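Local coordinates for hypothetical protein ST1511 (Sulfolobus tokodaii, PDB 2EKM) that is of unknown function but belongs to the adenosine-specific kinase family and may transfer adenosine monophosphate to proteins, at residues V7-I12 and P116-V121; E34-S39 and I94-R99. All blocks are in the same frame, centred on the assembly; numbering follows the deposited sequence.

Contact 1: V7-I12 and P116-V121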
# COMPACT_ATOMS: atom_id res chain seq x y z
N VAL A 7 10.41 16.77 4.51
CA VAL A 7 9.19 17.03 3.77
C VAL A 7 9.61 17.45 2.37
O VAL A 7 10.15 18.54 2.18
CB VAL A 7 8.37 18.17 4.41
CG1 VAL A 7 7.08 18.40 3.63
CG2 VAL A 7 8.08 17.84 5.87
N ILE A 8 9.37 16.58 1.40
CA ILE A 8 9.75 16.83 0.01
C ILE A 8 8.63 17.38 -0.86
O ILE A 8 7.57 16.76 -0.98
CB ILE A 8 10.29 15.53 -0.65
CG1 ILE A 8 11.45 14.97 0.18
CG2 ILE A 8 10.73 15.81 -2.08
CD1 ILE A 8 12.61 15.93 0.35
N ARG A 9 8.86 18.54 -1.47
CA ARG A 9 7.89 19.16 -2.36
C ARG A 9 8.01 18.54 -3.75
O ARG A 9 9.08 18.56 -4.36
CB ARG A 9 8.14 20.67 -2.46
CG ARG A 9 7.35 21.37 -3.58
CD ARG A 9 5.84 21.20 -3.42
NE ARG A 9 5.34 21.83 -2.20
CZ ARG A 9 4.11 21.66 -1.71
NH1 ARG A 9 3.25 20.88 -2.35
NH2 ARG A 9 3.76 22.26 -0.59
N VAL A 10 6.91 17.99 -4.25
CA VAL A 10 6.89 17.36 -5.57
C VAL A 10 6.33 18.32 -6.61
O VAL A 10 5.19 18.78 -6.48
CB VAL A 10 6.03 16.07 -5.55
CG1 VAL A 10 5.89 15.51 -6.97
CG2 VAL A 10 6.68 15.03 -4.64
N GLU A 11 7.12 18.63 -7.63
CA GLU A 11 6.65 19.54 -8.67
C GLU A 11 5.70 18.83 -9.63
O GLU A 11 6.02 17.78 -10.18
CB GLU A 11 7.82 20.13 -9.46
CG GLU A 11 7.40 20.81 -10.78
CD GLU A 11 8.55 21.47 -11.52
OE1 GLU A 11 9.68 20.94 -11.47
OE2 GLU A 11 8.32 22.50 -12.18
N ILE A 12 4.52 19.40 -9.81
CA ILE A 12 3.52 18.84 -10.71
C ILE A 12 3.07 19.95 -11.66
O ILE A 12 2.15 20.70 -11.34
CB ILE A 12 2.29 18.31 -9.94
CG1 ILE A 12 2.72 17.22 -8.96
CG2 ILE A 12 1.26 17.76 -10.92
CD1 ILE A 12 1.61 16.75 -8.04
N PRO A 116 -1.30 19.73 -5.11
CA PRO A 116 -0.02 20.02 -4.50
C PRO A 116 0.37 18.81 -3.64
O PRO A 116 -0.46 18.32 -2.88
CB PRO A 116 -0.26 21.28 -3.61
CG PRO A 116 -1.31 21.99 -4.41
CD PRO A 116 -2.23 20.86 -4.83
N LEU A 117 1.59 18.31 -3.79
CA LEU A 117 1.98 17.09 -3.08
C LEU A 117 3.31 17.14 -2.36
O LEU A 117 4.31 17.65 -2.88
CB LEU A 117 1.99 15.92 -4.07
CG LEU A 117 2.43 14.54 -3.56
CD1 LEU A 117 1.32 13.93 -2.71
CD2 LEU A 117 2.75 13.63 -4.75
N GLN A 118 3.32 16.60 -1.14
CA GLN A 118 4.52 16.52 -0.33
C GLN A 118 4.77 15.05 -0.01
O GLN A 118 3.83 14.31 0.30
CB GLN A 118 4.35 17.28 0.99
CG GLN A 118 4.41 18.79 0.89
CD GLN A 118 4.14 19.45 2.23
OE1 GLN A 118 4.63 20.55 2.51
NE2 GLN A 118 3.37 18.78 3.07
N VAL A 119 6.02 14.62 -0.10
CA VAL A 119 6.37 13.24 0.22
C VAL A 119 7.17 13.29 1.51
O VAL A 119 8.14 14.04 1.63
CB VAL A 119 7.22 12.59 -0.90
CG1 VAL A 119 7.62 11.18 -0.49
CG2 VAL A 119 6.43 12.54 -2.20
N LEU A 120 6.73 12.51 2.50
CA LEU A 120 7.37 12.46 3.80
C LEU A 120 8.43 11.36 3.78
O LEU A 120 8.11 10.19 3.59
CB LEU A 120 6.32 12.18 4.88
CG LEU A 120 5.15 13.18 4.88
CD1 LEU A 120 4.06 12.71 5.82
CD2 LEU A 120 5.64 14.57 5.27
N VAL A 121 9.68 11.75 4.00
CA VAL A 121 10.79 10.81 3.96
C VAL A 121 11.55 10.70 5.27
O VAL A 121 12.05 11.69 5.80
CB VAL A 121 11.78 11.20 2.84
CG1 VAL A 121 12.86 10.14 2.70
CG2 VAL A 121 11.03 11.40 1.53
O HOH W 1 3.37 20.00 -5.13
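I8 and V119 face each other as a hydrogen-bonded antiparallel pair: I8 N donates to V119 O at 2.8 Å, and V119 N to I8 O. The same I8 O also receives a CA-H...O contact from Q118 CA at 3.1 Å. On the face of I8, V10, L117 and V119, V10 CG2 presses on V119 CG2 at a tight 3.5 Å; beta-branched valines suit extended backbone and fill this seam without long chains. These strands, 4-10 and 117-123, are neighbours in a three-stranded antiparallel sheet completed by 128-135. On the other face, V7 CG1, anti to its own N (chi1 -178°), leans on the Q118 amide, and Q118 CG lies 3.7 Å above one face of the R9 guanidinium. Were Q118 an alanine, the guanidinium would probably lose the CG over its face and V7 CG1 its neighbour. Bends at chi2 and chi3 (59° and 64°) fold the R9 chain back, bringing its guanidinium beside Q118 CG and L117 N. R9 NH1 donates to a water 2.9 Å away that also accepts from L117 N and donates to V10 O, so the water joins the strands where they diverge. Farther out, Q126 of the second subunit accepts from R9 NH1.

Contact 2: E34-S39 and I94-R99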
# COMPACT_ATOMS: atom_id res chain seq x y z
N GLU A 34 6.46 -0.75 -20.53
CA GLU A 34 5.61 -1.60 -21.35
C GLU A 34 4.12 -1.47 -21.09
O GLU A 34 3.33 -1.31 -22.02
CB GLU A 34 6.04 -3.06 -21.20
CG GLU A 34 7.31 -3.40 -21.95
CD GLU A 34 7.78 -4.83 -21.72
OE1 GLU A 34 6.93 -5.72 -21.53
OE2 GLU A 34 9.01 -5.06 -21.74
N THR A 35 3.72 -1.52 -19.82
CA THR A 35 2.30 -1.44 -19.49
C THR A 35 1.71 -0.06 -19.80
O THR A 35 0.53 0.04 -20.14
CB THR A 35 2.06 -1.84 -18.01
OG1 THR A 35 0.69 -2.22 -17.84
CG2 THR A 35 2.41 -0.70 -17.07
N LEU A 36 2.51 0.99 -19.69
CA LEU A 36 2.04 2.33 -19.99
C LEU A 36 1.92 2.49 -21.51
O LEU A 36 0.93 3.01 -22.02
CB LEU A 36 2.99 3.39 -19.42
CG LEU A 36 3.02 3.45 -17.89
CD1 LEU A 36 4.09 4.43 -17.40
CD2 LEU A 36 1.64 3.87 -17.39
N ALA A 37 2.93 2.01 -22.24
CA ALA A 37 2.95 2.10 -23.69
C ALA A 37 1.75 1.39 -24.33
O ALA A 37 1.17 1.90 -25.29
CB ALA A 37 4.25 1.50 -24.24
N SER A 38 1.36 0.24 -23.78
CA SER A 38 0.23 -0.49 -24.34
C SER A 38 -1.11 -0.14 -23.70
O SER A 38 -2.12 -0.80 -23.94
CB SER A 38 0.47 -2.01 -24.25
OG SER A 38 0.64 -2.45 -22.92
N SER A 39 -1.14 0.91 -22.88
CA SER A 39 -2.39 1.32 -22.25
C SER A 39 -3.14 2.22 -23.23
O SER A 39 -4.37 2.26 -23.23
CB SER A 39 -2.13 2.07 -20.93
OG SER A 39 -1.54 3.33 -21.16
N ILE A 94 -6.40 7.26 -13.41
CA ILE A 94 -7.37 6.17 -13.46
C ILE A 94 -7.22 5.34 -14.73
O ILE A 94 -7.69 4.20 -14.79
CB ILE A 94 -8.84 6.66 -13.35
CG1 ILE A 94 -9.17 7.64 -14.47
CG2 ILE A 94 -9.08 7.28 -11.98
CD1 ILE A 94 -10.63 8.06 -14.48
N ASN A 95 -6.55 5.90 -15.74
CA ASN A 95 -6.34 5.17 -16.98
C ASN A 95 -5.33 4.05 -16.79
O ASN A 95 -5.42 3.00 -17.42
CB ASN A 95 -5.77 6.08 -18.09
CG ASN A 95 -6.72 7.17 -18.53
OD1 ASN A 95 -7.94 7.07 -18.39
ND2 ASN A 95 -6.16 8.23 -19.09
N VAL A 96 -4.35 4.27 -15.91
CA VAL A 96 -3.29 3.28 -15.72
C VAL A 96 -3.00 2.79 -14.32
O VAL A 96 -2.15 1.91 -14.14
CB VAL A 96 -1.96 3.81 -16.30
CG1 VAL A 96 -2.12 4.09 -17.79
CG2 VAL A 96 -1.54 5.07 -15.56
N LEU A 97 -3.68 3.33 -13.32
CA LEU A 97 -3.40 2.91 -11.96
C LEU A 97 -3.51 1.40 -11.75
O LEU A 97 -2.63 0.79 -11.13
CB LEU A 97 -4.29 3.66 -10.97
CG LEU A 97 -3.73 3.87 -9.56
CD1 LEU A 97 -2.29 4.37 -9.61
CD2 LEU A 97 -4.61 4.86 -8.82
N ASN A 98 -4.57 0.78 -12.26
CA ASN A 98 -4.70 -0.67 -12.08
C ASN A 98 -3.59 -1.46 -12.79
O ASN A 98 -3.15 -2.49 -12.29
CB ASN A 98 -6.09 -1.14 -12.53
CG ASN A 98 -7.17 -0.85 -11.49
OD1 ASN A 98 -6.86 -0.64 -10.31
ND2 ASN A 98 -8.42 -0.84 -11.91
N ARG A 99 -3.14 -0.98 -13.95
CA ARG A 99 -2.06 -1.67 -14.66
C ARG A 99 -0.80 -1.65 -13.79
O ARG A 99 -0.10 -2.66 -13.67
CB ARG A 99 -1.75 -0.99 -16.00
CG ARG A 99 -2.75 -1.30 -17.09
CD ARG A 99 -2.46 -0.51 -18.36
NE ARG A 99 -3.28 -1.02 -19.46
CZ ARG A 99 -2.80 -1.71 -20.49
NH1 ARG A 99 -1.50 -1.98 -20.57
NH2 ARG A 99 -3.63 -2.18 -21.41
O HOH W 2 0.27 -4.11 -15.82
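R99 reaches from helix 93-101 to T35 and S38 at the C-terminal end of helix 28-37. Its NH1 donates to S38 OG at 3.2 Å, with the oxygen tilted 20° out of the guanidinium plane, and makes a weak, bent bond to T35 O at 2.9 Å. Arginine suits this place because an extended chain from CG to NE carries a charged donor group to the carbonyl end of a helix, whose dipole would probably favour a cation. A water gives a second link, lying 2.8 Å from T35 OG1 and donating to R99 O.

The serines are held by bonds to their own helix. S38 OG and S38 N converge on E34 O from opposite faces of its plane; S39 OG, at chi1 69°, is turned back to give a 2.6 Å bond to L36 O, which S39 N also reaches. Short hydroxyl side chains can thus fold back on the final turn. This is a helix C-terminus abutting a second helix in a fold of helices packed on antiparallel sheets, with L36 also resting on F45 and I47 of strand 44-50.

Van der Waals contacts add to these. S39 CA sits 3.5 Å above the centre of the R99 guanidinium, the small serine allowing the flat group to lie close to the backbone. L36 CD2 meets V96 CB at 3.8 Å, the branched side chains crossing at about a right angle, while L43 touches both.

How the contacts relate
Contact 2 is nested within the chain loop closed by contact 1: 103 residues separate 7-12 from 116-121, and both helices of contact 2 fall among them. In space the two lie on opposite sides of the chain's centre, their own centres about 23 Å apart and their nearest atoms about 12 Å apart, without touching. Contact 1 joins two strands of the three-stranded sheet, whereas contact 2 joins helices whose side chains rest on the five-stranded sheet. L117 and V119 touch strand 16-22 of that larger sheet, and L36 touches its strand 44-50. Both contacts also meet the second subunit, through R9 in contact 1 and N98 in contact 2.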